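Local coordinates for protein cellulose 1,4-beta-cellobiosidase (Thermobifida fusca, PDB 4JJJ) that probably hydrolyses cellulose to cellobiose as a glycoside hydrolase family 48 cellobiohydrolase, this chain being the catalytic part of a longer protein that also carries a cellulose-binding module, at residues His189-Asp194 with Trp217-Ala222; Met146-Asp151 with Ile172-Arg177; Glu185-Pro190 with Asn201-Leu206. The protein carries 1 engineered substitution. One frame throughout, in Å; residues are numbered along the deposited sequence.

Contact 1 of 3, residues His189-Asp194 with Trp217-Ala222; sequences HPSCDD and WRYTNA. With CA (calcium ion), chain H; BGC (beta-D-glucopyranose), chain D; BGC (beta-D-glucopyranose), chain B.
Arg218 NH1 serves two consecutive carbonyls of the 189-194 segment. It bonds Pro190 O at 2.9 Å in the carbonyl plane, on a lone pair, and Ser191 O, also at 2.9 Å, through a weak bond bent to 133° at the hydrogen. Ser191 O is gripped a second time by the backbone N of Arg218, 3.0 Å away, and takes a CA-H...O contact from Trp217 CA. Chi1 of 52° sets Arg218 CG between its own N and carbonyl carbon, and a bend at chi2 then folds the chain back to the segment. Arg218 NH2 lies 3.5 Å from CD2 of the His189 ring, which is turned 43° from the guanidinium plane. A water joins NH2 to Pro190 O and to Asp193 OD2, whose carboxylate also accepts the N-H of Tyr203. Ser191 CB packs 3.6 Å from Tyr219 CE1. Further out, Cys192 and Trp217 form an antiparallel non-hydrogen-bonded pair; Cys192, on edge strand 192-193, is tied by a disulfide to Cys161, and Asp194 OD2 binds a calcium ion. With Asp193 OD2 4.7 Å from Arg218 NH2 and linked to it through water, the buried guanidinium is probably kept charged and fixed in rotation as part of the glycan pocket.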
loop_
_atom_site.group_PDB
_atom_site.type_symbol
_atom_site.label_atom_id
_atom_site.label_comp_id
_atom_site.label_asym_id
_atom_site.label_seq_id
_atom_site.Cartn_x
_atom_site.Cartn_y
_atom_site.Cartn_z
ATOM N N HIS A 189 -4.373 17.278 -3.283
ATOM C CA HIS A 189 -4.800 17.784 -4.585
ATOM C C HIS A 189 -5.671 16.806 -5.351
ATOM O O HIS A 189 -5.715 15.581 -5.091
ATOM C CB HIS A 189 -3.564 18.186 -5.385
ATOM C CG HIS A 189 -2.606 17.070 -5.628
ATOM N ND1 HIS A 189 -1.629 16.681 -4.734
ATOM C CD2 HIS A 189 -2.553 16.197 -6.634
ATOM C CE1 HIS A 189 -0.976 15.638 -5.216
ATOM N NE2 HIS A 189 -1.492 15.337 -6.379
ATOM N N PRO A 190 -6.432 17.335 -6.329
ATOM C CA PRO A 190 -7.333 16.454 -7.091
ATOM C C PRO A 190 -6.515 15.645 -8.143
ATOM O O PRO A 190 -5.587 16.180 -8.834
ATOM C CB PRO A 190 -8.213 17.431 -7.866
ATOM C CG PRO A 190 -7.383 18.656 -7.991
ATOM C CD PRO A 190 -6.562 18.762 -6.748
ATOM N N SER A 191 -6.856 14.371 -8.290
ATOM C CA SER A 191 -6.284 13.576 -9.366
ATOM C C SER A 191 -6.631 14.120 -10.793
ATOM O O SER A 191 -5.871 13.989 -11.745
ATOM C CB SER A 191 -6.777 12.138 -9.267
ATOM O OG SER A 191 -6.342 11.644 -8.004
ATOM N N CYS A 192 -7.832 14.659 -10.917
ATOM C CA CYS A 192 -8.291 15.291 -12.146
ATOM C C CYS A 192 -8.287 16.764 -11.911
ATOM O O CYS A 192 -9.160 17.233 -11.159
ATOM C CB CYS A 192 -9.660 14.785 -12.459
ATOM S SG CYS A 192 -10.281 15.390 -14.087
ATOM N N ASP A 193 -7.316 17.477 -12.464
ATOM C CA ASP A 193 -7.070 18.905 -12.171
ATOM C C ASP A 193 -7.460 19.726 -13.440
ATOM O O ASP A 193 -6.773 19.685 -14.423
ATOM C CB ASP A 193 -5.577 19.125 -11.833
ATOM C CG ASP A 193 -5.340 20.473 -11.107
ATOM O OD1 ASP A 193 -6.208 21.390 -11.369
ATOM O OD2 ASP A 193 -4.393 20.538 -10.356
ATOM N N ASP A 194 -8.593 20.448 -13.325
ATOM C CA ASP A 194 -9.124 21.333 -14.359
ATOM C C ASP A 194 -8.901 22.770 -13.950
ATOM O O ASP A 194 -9.497 23.694 -14.526
ATOM C CB ASP A 194 -10.588 21.063 -14.648
ATOM C CG ASP A 194 -11.506 21.591 -13.562
ATOM O OD1 ASP A 194 -11.018 21.776 -12.420
ATOM O OD2 ASP A 194 -12.675 21.860 -13.888
ATOM N N TRP A 217 -5.449 14.534 -15.912
ATOM C CA TRP A 217 -5.753 13.555 -14.853
ATOM C C TRP A 217 -4.514 12.700 -14.710
ATOM O O TRP A 217 -3.739 12.474 -15.636
ATOM C CB TRP A 217 -6.951 12.702 -15.322
ATOM C CG TRP A 217 -6.885 12.090 -16.695
ATOM C CD1 TRP A 217 -7.227 12.630 -17.855
ATOM C CD2 TRP A 217 -6.288 10.826 -16.996
ATOM N NE1 TRP A 217 -6.941 11.800 -18.905
ATOM C CE2 TRP A 217 -6.359 10.651 -18.399
ATOM C CE3 TRP A 217 -5.729 9.818 -16.199
ATOM C CZ2 TRP A 217 -5.866 9.481 -19.035
ATOM C CZ3 TRP A 217 -5.236 8.667 -16.823
ATOM C CH2 TRP A 217 -5.291 8.509 -18.209
ATOM N N ARG A 218 -4.371 12.096 -13.506
ATOM C CA ARG A 218 -3.386 11.094 -13.269
ATOM C C ARG A 218 -3.801 10.275 -12.020
ATOM O O ARG A 218 -4.426 10.847 -11.126
ATOM C CB ARG A 218 -1.997 11.656 -13.044
ATOM C CG ARG A 218 -1.854 12.740 -11.981
ATOM C CD ARG A 218 -1.884 14.129 -12.647
ATOM N NE ARG A 218 -1.495 15.156 -11.644
ATOM C CZ ARG A 218 -2.321 15.837 -10.872
ATOM N NH1 ARG A 218 -3.640 15.648 -10.949
ATOM N NH2 ARG A 218 -1.806 16.659 -10.021
ATOM N N TYR A 219 -3.410 9.006 -12.002
ATOM C CA TYR A 219 -3.791 8.083 -10.923
ATOM C C TYR A 219 -2.528 7.326 -10.548
ATOM O O TYR A 219 -1.630 7.189 -11.330
ATOM C CB TYR A 219 -4.918 7.101 -11.359
ATOM C CG TYR A 219 -6.141 7.898 -11.739
ATOM C CD1 TYR A 219 -6.919 8.558 -10.768
ATOM C CD2 TYR A 219 -6.440 8.165 -13.076
ATOM C CE1 TYR A 219 -8.008 9.368 -11.144
ATOM C CE2 TYR A 219 -7.526 8.933 -13.440
ATOM C CZ TYR A 219 -8.275 9.603 -12.460
ATOM O OH TYR A 219 -9.334 10.512 -12.739
ATOM N N THR A 220 -2.522 6.769 -9.349
ATOM C CA THR A 220 -1.453 5.974 -8.856
ATOM C C THR A 220 -1.965 4.713 -8.214
ATOM O O THR A 220 -2.809 4.749 -7.344
ATOM C CB THR A 220 -0.641 6.658 -7.809
ATOM O OG1 THR A 220 -0.266 7.998 -8.239
ATOM C CG2 THR A 220 0.637 5.863 -7.526
ATOM N N ASN A 221 -1.432 3.554 -8.631
ATOM C CA ASN A 221 -1.724 2.297 -8.048
ATOM C C ASN A 221 -0.944 2.153 -6.725
ATOM O O ASN A 221 0.190 2.603 -6.598
ATOM C CB ASN A 221 -1.201 1.161 -8.923
ATOM C CG ASN A 221 -1.845 -0.163 -8.645
ATOM O OD1 ASN A 221 -1.189 -1.058 -8.115
ATOM N ND2 ASN A 221 -3.076 -0.291 -9.019
ATOM N N ALA A 222 -1.524 1.321 -5.831
ATOM C CA ALA A 222 -0.860 0.822 -4.605
ATOM C C ALA A 222 -0.749 -0.697 -4.779
ATOM O O ALA A 222 -1.678 -1.431 -4.451
ATOM C CB ALA A 222 -1.728 1.208 -3.397
HETATM CA CA CA H . -14.720 20.706 -13.389
HETATM C C2 BGC D . 1.769 8.748 -5.122
HETATM C C3 BGC D . 2.459 8.968 -6.418
HETATM C C4 BGC D . 3.970 9.211 -6.264
HETATM C C5 BGC D . 4.493 8.061 -5.365
HETATM C C6 BGC D . 5.999 8.221 -5.208
HETATM C C1 BGC D . 2.467 7.635 -4.360
HETATM O O2 BGC D . 0.407 8.465 -5.320
HETATM O O3 BGC D . 1.799 10.014 -7.034
HETATM O O4 BGC D . 4.658 9.061 -7.536
HETATM O O5 BGC D . 3.821 7.968 -4.111
HETATM O O6 BGC D . 6.214 9.287 -4.260
HETATM C C2 BGC B . 2.164 5.140 -0.199
HETATM C C3 BGC B . 2.339 6.408 -1.035
HETATM C C4 BGC B . 2.023 6.094 -2.462
HETATM C C5 BGC B . 0.666 5.481 -2.679
HETATM C C6 BGC B . 0.352 5.126 -4.127
HETATM C C1 BGC B . 0.833 4.536 -0.546
HETATM O O1 BGC B . 0.680 3.292 0.155
HETATM O O2 BGC B . 2.281 5.367 1.222
HETATM O O3 BGC B . 3.733 6.787 -0.917
HETATM O O4 BGC B . 1.924 7.438 -3.052
HETATM O O5 BGC B . 0.630 4.263 -1.915
HETATM O O6 BGC B . 1.401 4.246 -4.624
HETATM O O HOH W 1 -3.826 18.336 -8.916
HETATM O O HOH W 2 -3.497 11.468 -8.692
HETATM O O HOH W 3 -16.001 18.653 -13.243
HETATM O O HOH W 4 -14.062 19.816 -15.534
HETATM O O HOH W 5 -15.109 22.008 -11.791
HETATM O O HOH W 6 -16.498 21.522 -14.473
#

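Contact 2 of 3, residues Met146-Asp151 with Ile172-Arg177; sequences MHWLLD and INTYQR. With BGC (beta-D-glucopyranose), chain B; BGC (beta-D-glucopyranose), chain D; BGC (beta-D-glucopyranose), chain C.
The run from 147 to 151 and that from 172 to 175 point 108° apart, and the backbones meet through a long, weak bond from Ile172 N to Leu149 O. His147 NE2 makes a nearly straight 2.7 Å bond to Ile172 O, which lies in the imidazole plane. The longer branch of Ile172, flanked by backbone N and C at a chi1 of 51°, delivers CD1 to within 3.8 Å of both Leu149 CD2 and Asp151 CB. Strands 149-151 and 170-173 are the inner pair of a four-stranded antiparallel sheet; the end of 170-173 and the loop before 149-151 line the glycan pocket of this (α/α)6 enzyme. There Trp148 NE1 bonds Asn173 OD1 at 2.9 Å, with ring and amide 78° apart. The same OD1 accepts a hydrogen bond from O2 of the chain D glucose, while Asn173 ND2 donates to its O3 at 2.9 Å. One face of the indole carries C5 of the chain B glucose, 3.5 Å above the plane; Leu149 CB backs the opposite face. Replacing Trp148 with an alanine would probably strip that sugar of its platform and leave Asn173 freer to turn. Trp148 CH2 touches Tyr175 CE2 at 3.8 Å.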
loop_
_atom_site.group_PDB
_atom_site.type_symbol
_atom_site.label_atom_id
_atom_site.label_comp_id
_atom_site.label_asym_id
_atom_site.label_seq_id
_atom_site.Cartn_x
_atom_site.Cartn_y
_atom_site.Cartn_z
ATOM N N MET A 146 -6.716 -0.274 -9.173
ATOM C CA MET A 146 -7.240 0.755 -8.243
ATOM C C MET A 146 -6.350 1.971 -8.168
ATOM O O MET A 146 -5.123 1.847 -8.022
ATOM C CB MET A 146 -7.478 0.171 -6.866
ATOM C CG MET A 146 -8.461 -0.974 -6.812
ATOM S SD MET A 146 -8.929 -1.406 -5.106
ATOM C CE MET A 146 -7.820 -2.729 -4.817
ATOM N N HIS A 147 -6.933 3.173 -8.108
ATOM C CA HIS A 147 -6.218 4.339 -7.617
ATOM C C HIS A 147 -6.104 4.246 -6.092
ATOM O O HIS A 147 -6.896 3.588 -5.431
ATOM C CB HIS A 147 -6.928 5.608 -8.033
ATOM C CG HIS A 147 -6.329 6.858 -7.471
ATOM N ND1 HIS A 147 -5.081 7.309 -7.795
ATOM C CD2 HIS A 147 -6.798 7.724 -6.532
ATOM C CE1 HIS A 147 -4.792 8.391 -7.124
ATOM N NE2 HIS A 147 -5.821 8.690 -6.359
ATOM N N TRP A 148 -5.084 4.883 -5.502
ATOM C CA TRP A 148 -4.782 4.535 -4.115
ATOM C C TRP A 148 -5.621 5.226 -3.046
ATOM O O TRP A 148 -5.678 4.698 -1.926
ATOM C CB TRP A 148 -3.274 4.723 -3.818
ATOM C CG TRP A 148 -2.865 6.062 -3.265
ATOM C CD1 TRP A 148 -2.593 7.243 -3.947
ATOM C CD2 TRP A 148 -2.647 6.378 -1.868
ATOM N NE1 TRP A 148 -2.241 8.192 -3.053
ATOM C CE2 TRP A 148 -2.277 7.729 -1.782
ATOM C CE3 TRP A 148 -2.761 5.642 -0.678
ATOM C CZ2 TRP A 148 -1.943 8.324 -0.568
ATOM C CZ3 TRP A 148 -2.423 6.248 0.545
ATOM C CH2 TRP A 148 -2.013 7.584 0.583
ATOM N N LEU A 149 -6.138 6.389 -3.350
ATOM C CA LEU A 149 -6.677 7.308 -2.291
ATOM C C LEU A 149 -7.904 8.042 -2.808
ATOM O O LEU A 149 -7.933 8.654 -3.930
ATOM C CB LEU A 149 -5.684 8.421 -1.954
ATOM C CG LEU A 149 -5.930 9.252 -0.715
ATOM C CD1 LEU A 149 -5.925 8.480 0.571
ATOM C CD2 LEU A 149 -4.985 10.414 -0.766
ATOM N N LEU A 150 -8.987 7.930 -2.016
ATOM C CA LEU A 150 -10.246 8.690 -2.203
ATOM C C LEU A 150 -10.525 9.540 -1.012
ATOM O O LEU A 150 -10.074 9.253 0.106
ATOM C CB LEU A 150 -11.430 7.775 -2.388
ATOM C CG LEU A 150 -11.387 6.791 -3.576
ATOM C CD1 LEU A 150 -12.548 5.817 -3.444
ATOM C CD2 LEU A 150 -11.467 7.508 -4.914
ATOM N N ASP A 151 -11.325 10.582 -1.226
ATOM C CA ASP A 151 -11.892 11.383 -0.163
ATOM C C ASP A 151 -13.390 11.050 -0.077
ATOM O O ASP A 151 -14.115 11.533 -0.894
ATOM C CB ASP A 151 -11.655 12.848 -0.446
ATOM C CG ASP A 151 -12.186 13.771 0.607
ATOM O OD1 ASP A 151 -12.763 13.345 1.649
ATOM O OD2 ASP A 151 -11.852 15.026 0.517
ATOM N N ILE A 172 -8.179 11.741 -5.215
ATOM C CA ILE A 172 -7.247 12.709 -4.776
ATOM C C ILE A 172 -5.860 12.069 -4.635
ATOM O O ILE A 172 -5.722 10.835 -4.666
ATOM C CB ILE A 172 -7.655 13.294 -3.383
ATOM C CG1 ILE A 172 -7.947 12.250 -2.330
ATOM C CG2 ILE A 172 -8.919 14.150 -3.605
ATOM C CD1 ILE A 172 -7.838 12.843 -0.930
ATOM N N ASN A 173 -4.844 12.875 -4.432
ATOM C CA ASN A 173 -3.506 12.385 -4.174
ATOM C C ASN A 173 -2.812 13.372 -3.273
ATOM O O ASN A 173 -3.319 14.494 -3.044
ATOM C CB ASN A 173 -2.759 12.099 -5.485
ATOM C CG ASN A 173 -1.554 11.267 -5.337
ATOM O OD1 ASN A 173 -1.322 10.559 -4.370
ATOM N ND2 ASN A 173 -0.723 11.338 -6.382
ATOM N N THR A 174 -1.740 12.931 -2.667
ATOM C CA THR A 174 -0.976 13.715 -1.691
ATOM C C THR A 174 0.522 13.618 -2.063
ATOM O O THR A 174 1.066 14.558 -2.630
ATOM C CB THR A 174 -1.248 13.251 -0.288
ATOM O OG1 THR A 174 -0.932 11.829 -0.215
ATOM C CG2 THR A 174 -2.710 13.495 0.150
ATOM N N TYR A 175 1.190 12.506 -1.786
ATOM C CA TYR A 175 2.628 12.410 -2.061
ATOM C C TYR A 175 2.976 12.711 -3.485
ATOM O O TYR A 175 2.456 12.101 -4.421
ATOM C CB TYR A 175 3.105 10.979 -1.668
ATOM C CG TYR A 175 2.745 10.613 -0.278
ATOM C CD1 TYR A 175 3.450 11.083 0.765
ATOM C CD2 TYR A 175 1.676 9.780 -0.058
ATOM C CE1 TYR A 175 3.038 10.851 2.086
ATOM C CE2 TYR A 175 1.234 9.497 1.231
ATOM C CZ TYR A 175 1.938 9.976 2.297
ATOM O OH TYR A 175 1.646 9.733 3.631
ATOM N N GLN A 176 3.945 13.636 -3.599
ATOM C CA GLN A 176 4.460 14.090 -4.880
ATOM C C GLN A 176 5.942 14.508 -4.862
ATOM O O GLN A 176 6.568 14.585 -5.957
ATOM C CB GLN A 176 3.732 15.293 -5.520
ATOM C CG GLN A 176 2.309 15.137 -5.868
ATOM C CD GLN A 176 2.123 14.412 -7.176
ATOM O OE1 GLN A 176 2.200 15.017 -8.307
ATOM N NE2 GLN A 176 1.898 13.126 -7.093
ATOM N N ARG A 177 6.511 14.707 -3.720
ATOM C CA ARG A 177 7.805 15.496 -3.632
ATOM C C ARG A 177 8.917 14.738 -3.001
ATOM O O ARG A 177 9.781 15.241 -2.271
ATOM C CB ARG A 177 7.558 16.895 -2.967
ATOM C CG ARG A 177 6.590 17.714 -3.855
ATOM C CD ARG A 177 6.338 19.126 -3.352
ATOM N NE ARG A 177 5.675 19.160 -2.096
ATOM C CZ ARG A 177 5.354 20.242 -1.406
ATOM N NH1 ARG A 177 5.679 21.410 -1.908
ATOM N NH2 ARG A 177 4.675 20.159 -0.260
HETATM C C2 BGC B . 2.164 5.140 -0.199
HETATM C C3 BGC B . 2.339 6.408 -1.035
HETATM C C4 BGC B . 2.023 6.094 -2.462
HETATM C C5 BGC B . 0.666 5.481 -2.679
HETATM C C6 BGC B . 0.352 5.126 -4.127
HETATM C C1 BGC B . 0.833 4.536 -0.546
HETATM O O1 BGC B . 0.680 3.292 0.155
HETATM O O2 BGC B . 2.281 5.367 1.222
HETATM O O3 BGC B . 3.733 6.787 -0.917
HETATM O O4 BGC B . 1.924 7.438 -3.052
HETATM O O5 BGC B . 0.630 4.263 -1.915
HETATM O O6 BGC B . 1.401 4.246 -4.624
HETATM C C2 BGC D . 1.769 8.748 -5.122
HETATM C C3 BGC D . 2.459 8.968 -6.418
HETATM C C4 BGC D . 3.970 9.211 -6.264
HETATM C C5 BGC D . 4.493 8.061 -5.365
HETATM C C6 BGC D . 5.999 8.221 -5.208
HETATM C C1 BGC D . 2.467 7.635 -4.360
HETATM O O2 BGC D . 0.407 8.465 -5.320
HETATM O O3 BGC D . 1.799 10.014 -7.034
HETATM O O4 BGC D . 4.658 9.061 -7.536
HETATM O O5 BGC D . 3.821 7.968 -4.111
HETATM O O6 BGC D . 6.214 9.287 -4.260
HETATM C C2 BGC C . 5.866 9.932 -9.352
HETATM C C3 BGC C . 5.922 11.040 -10.384
HETATM C C4 BGC C . 4.577 11.287 -11.043
HETATM C C5 BGC C . 3.475 11.423 -10.025
HETATM C C6 BGC C . 2.093 11.481 -10.560
HETATM C C1 BGC C . 4.704 10.223 -8.370
HETATM O O2 BGC C . 7.091 9.751 -8.655
HETATM O O3 BGC C . 6.916 10.716 -11.393
HETATM O O4 BGC C . 4.733 12.560 -11.758
HETATM O O5 BGC C . 3.490 10.293 -9.099
HETATM O O6 BGC C . 1.139 11.719 -9.542
#

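Contact 3 of 3, residues Glu185-Pro190 with Asn201-Leu206; sequences ETIPHP and NGYLDL. With CA (calcium ion), chain E.
Tyr203 lies against four successive residues, Ile187 to Pro190, and its side chain can be followed outward from the backbone. Tyr203 CB sits 3.8 Å from His189 CB. With CG opposite its own carbonyl carbon (chi1 -68°), the ring is sent to the 185-190 segment, and His189 CB stands over one face, displaced toward the rim, in a CH-pi contact 3.8 Å from the Tyr203 centroid and 24° off the normal. CD1 and CE1 meet the pyrrolidine of Pro190, whose CD lies 3.5 Å from Tyr203 CD1. Along the other side, CD2 and CE2 approach Ile187 CG2, which lies in the ring plane at the edge, 3.8 Å from Tyr203 CE2. Tyr203 CE2 also comes 3.5 Å from Pro188 O; toward the tip, CZ and OH are more distant from that carbonyl. Ile187 divides its branches: CG2 goes to the tyrosine, whereas CD1 packs on Leu206 CD1. His189 ND1 donates a straight bond of 2.9 Å to Ile187 O, lying in both the imidazole and carbonyl planes, which fixes the ring's rotation. Tyr203 itself occupies a type II' turn, Asn201 to Leu204, in the loop between strands 192-193 and 208-209. At the far end of 185-190, Glu185 holds a calcium ion through both carboxylate oxygens, together with the backbone O of Arg180, Asp408, Glu560 and two waters. No hydrogen bond crosses between the segments: the loop is held here by apolar and CH-pi packing, and the buried Pro188 O is left without a polar partner.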
loop_
_atom_site.group_PDB
_atom_site.type_symbol
_atom_site.label_atom_id
_atom_site.label_comp_id
_atom_site.label_asym_id
_atom_site.label_seq_id
_atom_site.Cartn_x
_atom_site.Cartn_y
_atom_site.Cartn_z
ATOM N N GLU A 185 3.706 16.701 5.189
ATOM C CA GLU A 185 4.371 17.708 4.322
ATOM C C GLU A 185 3.836 17.786 2.938
ATOM O O GLU A 185 4.408 18.458 2.114
ATOM C CB GLU A 185 5.880 17.442 4.342
ATOM C CG GLU A 185 6.563 17.663 5.719
ATOM C CD GLU A 185 7.923 17.085 5.830
ATOM O OE1 GLU A 185 8.115 15.951 5.415
ATOM O OE2 GLU A 185 8.837 17.704 6.363
ATOM N N THR A 186 2.694 17.127 2.648
ATOM C CA THR A 186 2.094 17.091 1.320
ATOM C C THR A 186 1.085 18.247 1.172
ATOM O O THR A 186 0.619 18.835 2.159
ATOM C CB THR A 186 1.256 15.796 1.138
ATOM O OG1 THR A 186 0.233 15.803 2.203
ATOM C CG2 THR A 186 2.181 14.574 1.256
ATOM N N ILE A 187 0.729 18.522 -0.064
ATOM C CA ILE A 187 -0.370 19.428 -0.412
ATOM C C ILE A 187 -1.403 18.526 -1.159
ATOM O O ILE A 187 -1.230 18.155 -2.326
ATOM C CB ILE A 187 0.094 20.641 -1.269
ATOM C CG1 ILE A 187 1.155 21.421 -0.493
ATOM C CG2 ILE A 187 -1.132 21.418 -1.690
ATOM C CD1 ILE A 187 1.907 22.379 -1.367
ATOM N N PRO A 188 -2.503 18.135 -0.428
ATOM C CA PRO A 188 -3.529 17.357 -1.070
ATOM C C PRO A 188 -4.120 18.069 -2.287
ATOM O O PRO A 188 -4.380 19.264 -2.228
ATOM C CB PRO A 188 -4.571 17.060 0.034
ATOM C CG PRO A 188 -3.756 17.252 1.307
ATOM C CD PRO A 188 -2.845 18.467 0.969
ATOM N N HIS A 189 -4.373 17.278 -3.283
ATOM C CA HIS A 189 -4.800 17.784 -4.585
ATOM C C HIS A 189 -5.671 16.806 -5.351
ATOM O O HIS A 189 -5.715 15.581 -5.091
ATOM C CB HIS A 189 -3.564 18.186 -5.385
ATOM C CG HIS A 189 -2.606 17.070 -5.628
ATOM N ND1 HIS A 189 -1.629 16.681 -4.734
ATOM C CD2 HIS A 189 -2.553 16.197 -6.634
ATOM C CE1 HIS A 189 -0.976 15.638 -5.216
ATOM N NE2 HIS A 189 -1.492 15.337 -6.379
ATOM N N PRO A 190 -6.432 17.335 -6.329
ATOM C CA PRO A 190 -7.333 16.454 -7.091
ATOM C C PRO A 190 -6.515 15.645 -8.143
ATOM O O PRO A 190 -5.587 16.180 -8.834
ATOM C CB PRO A 190 -8.213 17.431 -7.866
ATOM C CG PRO A 190 -7.383 18.656 -7.991
ATOM C CD PRO A 190 -6.562 18.762 -6.748
ATOM N N ASN A 201 -2.656 27.344 -12.493
ATOM C CA ASN A 201 -2.483 26.085 -13.145
ATOM C C ASN A 201 -2.873 24.923 -12.188
ATOM O O ASN A 201 -2.249 23.873 -12.187
ATOM C CB ASN A 201 -1.050 25.927 -13.501
ATOM C CG ASN A 201 -0.568 27.062 -14.464
ATOM O OD1 ASN A 201 -1.246 27.266 -15.513
ATOM N ND2 ASN A 201 0.508 27.729 -14.163
ATOM N N GLY A 202 -3.890 25.181 -11.411
ATOM C CA GLY A 202 -4.372 24.170 -10.411
ATOM C C GLY A 202 -3.240 23.963 -9.425
ATOM O O GLY A 202 -2.580 24.863 -8.820
ATOM N N TYR A 203 -2.922 22.668 -9.205
ATOM C CA TYR A 203 -1.840 22.337 -8.330
ATOM C C TYR A 203 -0.590 21.866 -9.100
ATOM O O TYR A 203 0.408 21.548 -8.506
ATOM C CB TYR A 203 -2.273 21.177 -7.400
ATOM C CG TYR A 203 -3.357 21.597 -6.382
ATOM C CD1 TYR A 203 -4.670 21.755 -6.791
ATOM C CD2 TYR A 203 -3.028 21.773 -5.023
ATOM C CE1 TYR A 203 -5.624 22.122 -5.885
ATOM C CE2 TYR A 203 -3.977 22.156 -4.104
ATOM C CZ TYR A 203 -5.286 22.308 -4.554
ATOM O OH TYR A 203 -6.314 22.638 -3.631
ATOM N N LEU A 204 -0.667 21.873 -10.460
ATOM C CA LEU A 204 0.299 21.107 -11.239
ATOM C C LEU A 204 1.712 21.671 -11.036
ATOM O O LEU A 204 2.722 20.887 -10.985
ATOM C CB LEU A 204 -0.035 21.162 -12.708
ATOM C CG LEU A 204 -1.346 20.631 -13.109
ATOM C CD1 LEU A 204 -1.575 20.796 -14.591
ATOM C CD2 LEU A 204 -1.472 19.136 -12.685
ATOM N N ASP A 205 1.834 23.001 -10.961
ATOM C CA ASP A 205 3.096 23.603 -10.881
ATOM C C ASP A 205 3.693 23.723 -9.531
ATOM O O ASP A 205 4.743 24.393 -9.374
ATOM C CB ASP A 205 3.120 24.988 -11.635
ATOM C CG ASP A 205 2.045 25.982 -11.137
ATOM O OD1 ASP A 205 1.298 25.648 -10.215
ATOM O OD2 ASP A 205 2.071 27.179 -11.594
ATOM N N LEU A 206 3.128 23.018 -8.508
ATOM C CA LEU A 206 3.843 22.808 -7.265
ATOM C C LEU A 206 4.869 21.661 -7.489
ATOM O O LEU A 206 5.785 21.500 -6.754
ATOM C CB LEU A 206 2.807 22.322 -6.221
ATOM C CG LEU A 206 1.816 23.370 -5.721
ATOM C CD1 LEU A 206 0.642 22.738 -4.971
ATOM C CD2 LEU A 206 2.491 24.315 -4.808
HETATM CA CA CA E . 10.464 15.757 5.728
HETATM O O HOH W 7 12.763 14.750 5.862
HETATM O O HOH W 8 11.421 17.495 4.481
#

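Overall arrangement
From the N terminus, contact 2 comes first, closing the loop between 146-151 and 172-177 and joining the two inner strands of one four-stranded sheet. The chain then passes the calcium-binding Glu185 and reaches 189-190, the outer strand of that sheet. Contacts 3 and 1 share His189 and Pro190; their spans, 185-206 and 189-222, overlap, so they interlock rather than nest, with Asp193 OD2 to Tyr203 N as a probable link. Contact 2 is in series with both. Strand 192-193 enters a second sheet beside 216-220, so contact 1 couples the two sheets. His189 O to Asn173 N and Thr220 N to His147 ND1 probably link contacts 1 and 2, which border the same two glucose units.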